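Local coordinates for protein ectonucleotide pyrophosphatase/phosphodiesterase family member 5 (PDB 5VEO) that probably hydrolyses phosphodiester or pyrophosphate bonds of a restricted set of nucleotides as a zinc-dependent ectoenzyme, here in an inactive form with AMP bound, at residues A[247-260]-A[300-314]. The protein carries 1 engineered substitution. Numbering follows the deposited sequence.
With NAG (2-acetamido-2-deoxy-beta-D-glucopyranose), chain B.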
loop_
_atom_site.group_PDB
_atom_site.type_symbol
_atom_site.label_atom_id
_atom_site.label_comp_id
_atom_site.label_asym_id
_atom_site.label_seq_id
_atom_site.Cartn_x
_atom_site.Cartn_y
_atom_site.Cartn_z
ATOM N N TYR A 247 -16.180 -15.636 19.000
ATOM C CA TYR A 247 -14.967 -15.294 18.273
ATOM C C TYR A 247 -14.700 -13.801 18.407
ATOM O O TYR A 247 -15.576 -13.018 18.786
ATOM C CB TYR A 247 -15.076 -15.690 16.798
ATOM C CG TYR A 247 -16.086 -14.872 16.018
ATOM C CD1 TYR A 247 -17.446 -15.149 16.103
ATOM C CD2 TYR A 247 -15.681 -13.821 15.203
ATOM C CE1 TYR A 247 -18.380 -14.407 15.396
ATOM C CE2 TYR A 247 -16.609 -13.071 14.485
ATOM C CZ TYR A 247 -17.955 -13.378 14.578
ATOM O OH TYR A 247 -18.881 -12.626 13.884
ATOM N N THR A 248 -13.470 -13.408 18.074
ATOM C CA THR A 248 -13.097 -12.003 17.967
ATOM C C THR A 248 -12.763 -11.717 16.512
ATOM O O THR A 248 -12.019 -12.475 15.876
ATOM C CB THR A 248 -11.906 -11.654 18.869
ATOM O OG1 THR A 248 -12.195 -12.032 20.217
ATOM C CG2 THR A 248 -11.606 -10.151 18.830
ATOM N N LEU A 249 -13.331 -10.638 15.983
ATOM C CA LEU A 249 -13.069 -10.216 14.612
ATOM C C LEU A 249 -11.932 -9.202 14.664
ATOM O O LEU A 249 -12.114 -8.067 15.104
ATOM C CB LEU A 249 -14.340 -9.645 13.990
ATOM C CG LEU A 249 -14.359 -9.375 12.493
ATOM C CD1 LEU A 249 -13.991 -10.607 11.667
ATOM C CD2 LEU A 249 -15.752 -8.860 12.117
ATOM N N ILE A 250 -10.744 -9.635 14.242
ATOM C CA ILE A 250 -9.541 -8.810 14.307
ATOM C C ILE A 250 -9.515 -7.777 13.181
ATOM O O ILE A 250 -9.044 -6.646 13.370
ATOM C CB ILE A 250 -8.306 -9.728 14.268
ATOM C CG1 ILE A 250 -8.342 -10.748 15.410
ATOM C CG2 ILE A 250 -7.017 -8.917 14.310
ATOM C CD1 ILE A 250 -8.459 -10.138 16.754
ATOM N N ASP A 251 -9.969 -8.170 11.996
ATOM C CA ASP A 251 -10.070 -7.318 10.815
ATOM C C ASP A 251 -11.353 -7.726 10.099
ATOM O O ASP A 251 -11.690 -8.914 10.089
ATOM C CB ASP A 251 -8.838 -7.491 9.924
ATOM C CG ASP A 251 -8.676 -6.375 8.901
ATOM O OD1 ASP A 251 -9.298 -5.288 9.067
ATOM O OD2 ASP A 251 -7.882 -6.585 7.949
ATOM N N HIS A 252 -12.092 -6.762 9.528
ATOM C CA HIS A 252 -13.489 -7.039 9.119
ATOM C C HIS A 252 -13.686 -7.439 7.653
ATOM O O HIS A 252 -14.173 -8.536 7.359
ATOM C CB HIS A 252 -14.386 -5.837 9.446
ATOM C CG HIS A 252 -14.672 -5.665 10.913
ATOM N ND1 HIS A 252 -15.946 -5.481 11.410
ATOM C CD2 HIS A 252 -13.846 -5.636 11.987
ATOM C CE1 HIS A 252 -15.892 -5.344 12.725
ATOM N NE2 HIS A 252 -14.628 -5.436 13.103
ATOM N N SER A 253 -13.422 -6.531 6.726
ATOM C CA SER A 253 -13.787 -6.762 5.313
ATOM C C SER A 253 -12.724 -6.160 4.420
ATOM O O SER A 253 -12.230 -5.073 4.709
ATOM C CB SER A 253 -15.153 -6.157 4.980
ATOM O OG SER A 253 -15.625 -6.569 3.699
ATOM N N PRO A 254 -12.395 -6.833 3.305
ATOM C CA PRO A 254 -12.963 -8.070 2.760
ATOM C C PRO A 254 -12.201 -9.330 3.156
ATOM O O PRO A 254 -12.513 -10.426 2.672
ATOM C CB PRO A 254 -12.872 -7.839 1.263
ATOM C CG PRO A 254 -11.584 -7.079 1.110
ATOM C CD PRO A 254 -11.511 -6.177 2.318
ATOM N N VAL A 255 -11.231 -9.190 4.045
ATOM C CA VAL A 255 -10.496 -10.342 4.563
ATOM C C VAL A 255 -10.745 -10.376 6.063
ATOM O O VAL A 255 -10.123 -9.645 6.840
ATOM C CB VAL A 255 -9.012 -10.285 4.214
ATOM C CG1 VAL A 255 -8.277 -11.519 4.768
ATOM C CG2 VAL A 255 -8.867 -10.186 2.689
ATOM N N ALA A 256 -11.700 -11.195 6.469
ATOM C CA ALA A 256 -12.073 -11.303 7.872
ATOM C C ALA A 256 -11.050 -12.177 8.588
ATOM O O ALA A 256 -10.894 -13.362 8.269
ATOM C CB ALA A 256 -13.481 -11.883 8.001
ATOM N N ALA A 257 -10.360 -11.586 9.540
ATOM C CA ALA A 257 -9.347 -12.275 10.324
ATOM C C ALA A 257 -10.020 -12.641 11.633
ATOM O O ALA A 257 -10.367 -11.754 12.417
ATOM C CB ALA A 257 -8.132 -11.381 10.537
ATOM N N ILE A 258 -10.246 -13.939 11.835
ATOM C CA ILE A 258 -11.141 -14.448 12.870
ATOM C C ILE A 258 -10.329 -15.241 13.885
ATOM O O ILE A 258 -9.603 -16.172 13.522
ATOM C CB ILE A 258 -12.257 -15.304 12.252
ATOM C CG1 ILE A 258 -13.197 -14.401 11.442
ATOM C CG2 ILE A 258 -13.040 -16.078 13.339
ATOM C CD1 ILE A 258 -14.195 -15.134 10.600
ATOM N N LEU A 259 -10.456 -14.863 15.148
ATOM C CA LEU A 259 -9.830 -15.572 16.261
ATOM C C LEU A 259 -10.936 -16.220 17.077
ATOM O O LEU A 259 -11.574 -15.544 17.902
ATOM C CB LEU A 259 -9.022 -14.606 17.124
ATOM C CG LEU A 259 -8.372 -15.200 18.384
ATOM C CD1 LEU A 259 -7.455 -16.330 18.021
ATOM C CD2 LEU A 259 -7.624 -14.105 19.104
ATOM N N PRO A 260 -11.231 -17.503 16.864
ATOM C CA PRO A 260 -12.250 -18.162 17.683
ATOM C C PRO A 260 -11.823 -18.155 19.138
ATOM O O PRO A 260 -10.633 -18.235 19.447
ATOM C CB PRO A 260 -12.297 -19.589 17.122
ATOM C CG PRO A 260 -11.744 -19.480 15.750
ATOM C CD PRO A 260 -10.682 -18.413 15.850
ATOM N N GLN A 300 -4.335 -14.853 11.604
ATOM C CA GLN A 300 -5.232 -15.457 12.574
ATOM C C GLN A 300 -5.595 -16.890 12.184
ATOM O O GLN A 300 -5.381 -17.306 11.043
ATOM C CB GLN A 300 -6.490 -14.606 12.719
ATOM C CG GLN A 300 -6.222 -13.218 13.306
ATOM C CD GLN A 300 -5.524 -13.299 14.644
ATOM O OE1 GLN A 300 -5.870 -14.132 15.486
ATOM N NE2 GLN A 300 -4.516 -12.451 14.840
ATOM N N PRO A 301 -6.148 -17.668 13.125
ATOM C CA PRO A 301 -6.389 -19.095 12.841
ATOM C C PRO A 301 -7.361 -19.348 11.709
ATOM O O PRO A 301 -7.286 -20.405 11.066
ATOM C CB PRO A 301 -6.945 -19.631 14.168
ATOM C CG PRO A 301 -6.403 -18.728 15.202
ATOM C CD PRO A 301 -6.349 -17.355 14.552
ATOM N N ILE A 302 -8.306 -18.438 11.485
ATOM C CA ILE A 302 -9.257 -18.533 10.386
ATOM C C ILE A 302 -9.200 -17.213 9.641
ATOM O O ILE A 302 -9.247 -16.143 10.259
ATOM C CB ILE A 302 -10.689 -18.816 10.876
ATOM C CG1 ILE A 302 -10.764 -20.209 11.504
ATOM C CG2 ILE A 302 -11.693 -18.709 9.731
ATOM C CD1 ILE A 302 -12.104 -20.553 12.136
ATOM N N VAL A 303 -9.111 -17.294 8.325
ATOM C CA VAL A 303 -9.104 -16.123 7.460
ATOM C C VAL A 303 -10.152 -16.380 6.392
ATOM O O VAL A 303 -10.058 -17.373 5.662
ATOM C CB VAL A 303 -7.722 -15.869 6.839
ATOM C CG1 VAL A 303 -7.773 -14.724 5.822
ATOM C CG2 VAL A 303 -6.715 -15.540 7.910
ATOM N N ALA A 304 -11.168 -15.514 6.333
ATOM C CA ALA A 304 -12.297 -15.688 5.439
ATOM C C ALA A 304 -12.272 -14.548 4.435
ATOM O O ALA A 304 -12.352 -13.378 4.821
ATOM C CB ALA A 304 -13.614 -15.720 6.210
ATOM N N VAL A 305 -12.170 -14.893 3.155
ATOM C CA VAL A 305 -11.898 -13.933 2.094
ATOM C C VAL A 305 -13.149 -13.778 1.240
ATOM O O VAL A 305 -13.638 -14.755 0.648
ATOM C CB VAL A 305 -10.712 -14.376 1.222
ATOM C CG1 VAL A 305 -10.482 -13.354 0.119
ATOM C CG2 VAL A 305 -9.462 -14.604 2.067
ATOM N N ALA A 306 -13.657 -12.553 1.160
ATOM C CA ALA A 306 -14.794 -12.273 0.286
ATOM C C ALA A 306 -14.332 -12.122 -1.153
ATOM O O ALA A 306 -13.247 -11.582 -1.420
ATOM C CB ALA A 306 -15.519 -11.003 0.713
ATOM N N ASP A 307 -15.161 -12.610 -2.074
ATOM C CA ASP A 307 -14.928 -12.393 -3.495
ATOM C C ASP A 307 -15.034 -10.913 -3.842
ATOM O O ASP A 307 -15.653 -10.116 -3.127
ATOM C CB ASP A 307 -15.926 -13.178 -4.340
ATOM C CG ASP A 307 -15.699 -14.682 -4.276
ATOM O OD1 ASP A 307 -14.530 -15.140 -4.062
ATOM O OD2 ASP A 307 -16.704 -15.400 -4.469
ATOM N N GLU A 308 -14.414 -10.562 -4.966
ATOM C CA GLU A 308 -14.404 -9.193 -5.462
ATOM C C GLU A 308 -15.792 -8.553 -5.420
ATOM O O GLU A 308 -16.761 -9.090 -5.966
ATOM C CB GLU A 308 -13.867 -9.180 -6.888
ATOM C CG GLU A 308 -13.601 -7.803 -7.371
ATOM C CD GLU A 308 -12.969 -7.766 -8.740
ATOM O OE1 GLU A 308 -13.373 -8.543 -9.628
ATOM O OE2 GLU A 308 -12.082 -6.927 -8.920
ATOM N N GLY A 309 -15.876 -7.380 -4.793
ATOM C CA GLY A 309 -17.100 -6.601 -4.756
ATOM C C GLY A 309 -18.100 -7.016 -3.698
ATOM O O GLY A 309 -19.186 -6.421 -3.631
ATOM N N TRP A 310 -17.759 -7.997 -2.867
ATOM C CA TRP A 310 -18.570 -8.431 -1.742
ATOM C C TRP A 310 -18.048 -7.826 -0.443
ATOM O O TRP A 310 -16.836 -7.622 -0.263
ATOM C CB TRP A 310 -18.589 -9.967 -1.654
ATOM C CG TRP A 310 -19.486 -10.544 -2.708
ATOM C CD1 TRP A 310 -19.198 -10.718 -4.023
ATOM C CD2 TRP A 310 -20.854 -10.920 -2.543
ATOM N NE1 TRP A 310 -20.293 -11.203 -4.690
ATOM C CE2 TRP A 310 -21.321 -11.351 -3.798
ATOM C CE3 TRP A 310 -21.718 -10.959 -1.450
ATOM C CZ2 TRP A 310 -22.626 -11.785 -3.996
ATOM C CZ3 TRP A 310 -23.003 -11.426 -1.640
ATOM C CH2 TRP A 310 -23.442 -11.835 -2.900
ATOM N N TYR A 311 -18.979 -7.540 0.464
ATOM C CA TYR A 311 -18.678 -6.899 1.739
ATOM C C TYR A 311 -18.999 -7.850 2.877
ATOM O O TYR A 311 -20.032 -8.514 2.858
ATOM C CB TYR A 311 -19.483 -5.603 1.944
ATOM C CG TYR A 311 -18.645 -4.442 2.402
ATOM C CD1 TYR A 311 -18.261 -3.451 1.496
ATOM C CD2 TYR A 311 -18.240 -4.315 3.730
ATOM C CE1 TYR A 311 -17.478 -2.393 1.885
ATOM C CE2 TYR A 311 -17.442 -3.250 4.129
ATOM C CZ TYR A 311 -17.084 -2.282 3.204
ATOM O OH TYR A 311 -16.308 -1.199 3.564
ATOM N N ILE A 312 -18.111 -7.919 3.862
ATOM C CA ILE A 312 -18.365 -8.680 5.080
ATOM C C ILE A 312 -18.787 -7.719 6.175
ATOM O O ILE A 312 -18.036 -6.800 6.529
ATOM C CB ILE A 312 -17.134 -9.477 5.525
ATOM C CG1 ILE A 312 -16.603 -10.318 4.371
ATOM C CG2 ILE A 312 -17.486 -10.331 6.754
ATOM C CD1 ILE A 312 -15.280 -10.969 4.687
ATOM N N LEU A 313 -19.976 -7.946 6.717
ATOM C CA LEU A 313 -20.505 -7.182 7.837
ATOM C C LEU A 313 -20.667 -8.132 9.006
ATOM O O LEU A 313 -21.184 -9.240 8.841
ATOM C CB LEU A 313 -21.848 -6.535 7.516
ATOM C CG LEU A 313 -21.787 -5.150 6.852
ATOM C CD1 LEU A 313 -21.189 -5.151 5.499
ATOM C CD2 LEU A 313 -23.186 -4.555 6.784
ATOM N N GLN A 314 -20.200 -7.723 10.175
ATOM C CA GLN A 314 -20.377 -8.599 11.313
ATOM C C GLN A 314 -21.839 -8.640 11.707
ATOM O O GLN A 314 -22.389 -9.712 11.972
ATOM C CB GLN A 314 -19.514 -8.157 12.479
ATOM C CG GLN A 314 -19.545 -9.184 13.558
ATOM C CD GLN A 314 -18.545 -8.909 14.630
ATOM O OE1 GLN A 314 -18.130 -7.765 14.836
ATOM N NE2 GLN A 314 -18.134 -9.956 15.318
HETATM C C1 NAG B . -20.114 -15.248 -6.119
HETATM C C2 NAG B . -19.114 -15.199 -7.255
HETATM C C3 NAG B . -19.732 -15.740 -8.553
HETATM C C4 NAG B . -20.472 -17.061 -8.353
HETATM C C5 NAG B . -21.379 -16.995 -7.137
HETATM C C6 NAG B . -22.008 -18.331 -6.788
HETATM C C7 NAG B . -17.403 -13.456 -7.641
HETATM C C8 NAG B . -17.180 -11.988 -7.876
HETATM N N2 NAG B . -18.672 -13.823 -7.455
HETATM O O3 NAG B . -18.692 -15.939 -9.498
HETATM O O4 NAG B . -21.289 -17.308 -9.503
HETATM O O5 NAG B . -20.636 -16.597 -5.987
HETATM O O6 NAG B . -23.226 -18.085 -6.103
HETATM O O7 NAG B . -16.479 -14.256 -7.638
HETATM O O HOH W 1 -17.397 -10.853 17.824
HETATM O O HOH W 2 -15.439 -4.998 1.437
#
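Tyr247 offers its hydroxyl OH to the amide of Gln314, whose NE2 donates from 3.1 Å, with the oxygen close to the amide plane. A chi1 of -171° sets Gln314 CG opposite the backbone N, and the extended chain brings the amide to Tyr247 from the opposite direction, ring and amide planes 49° apart; a water accepting weakly from NE2 also donates to Tyr247 O. Replacing this glutamine by alanine is likely to leave Tyr247 OH without this donor and Leu249 CD2, 3.8 Å from Gln314 CD, without the flank it packs on. That same methyl sits over the centre of the His252 ring, while His252 ND1 is held by Asp318. Ser253 suits its place in the loop because its short hydroxyl reaches the main chain: Ile312 N donates to OG over 2.8 Å, almost straight at 176°. The peptide before Pro254 is cis, an isomer far more accessible before proline than before other residues, and Pro254 O accepts from Ala306 N at 2.8 Å. Beyond Ala306 a type II turn, Asp307 to Trp310, leads to strand 311-313, which pairs in parallel with 235-237. From Val255 the strands run antiparallel, and Val255 CG1 presses tightly on Val303 CG1, 3.4 Å away. On the other face small Ala256, in a hydrogen-bonded pair with Ala304, each N donating to the other's O, admits Ile312 CD1 at 3.9 Å. Gln300, bent at chi2, lays CG 3.8 Å from Ala257 CB and against Ile250 CG1, with OE1 beside Leu259. Ile258 and Ile302 pack their branched side chains beneath helix 265-272. The result is the centre of a four-stranded antiparallel sheet, separate from the eight-stranded mixed sheet of the family's alkaline phosphatase-like fold.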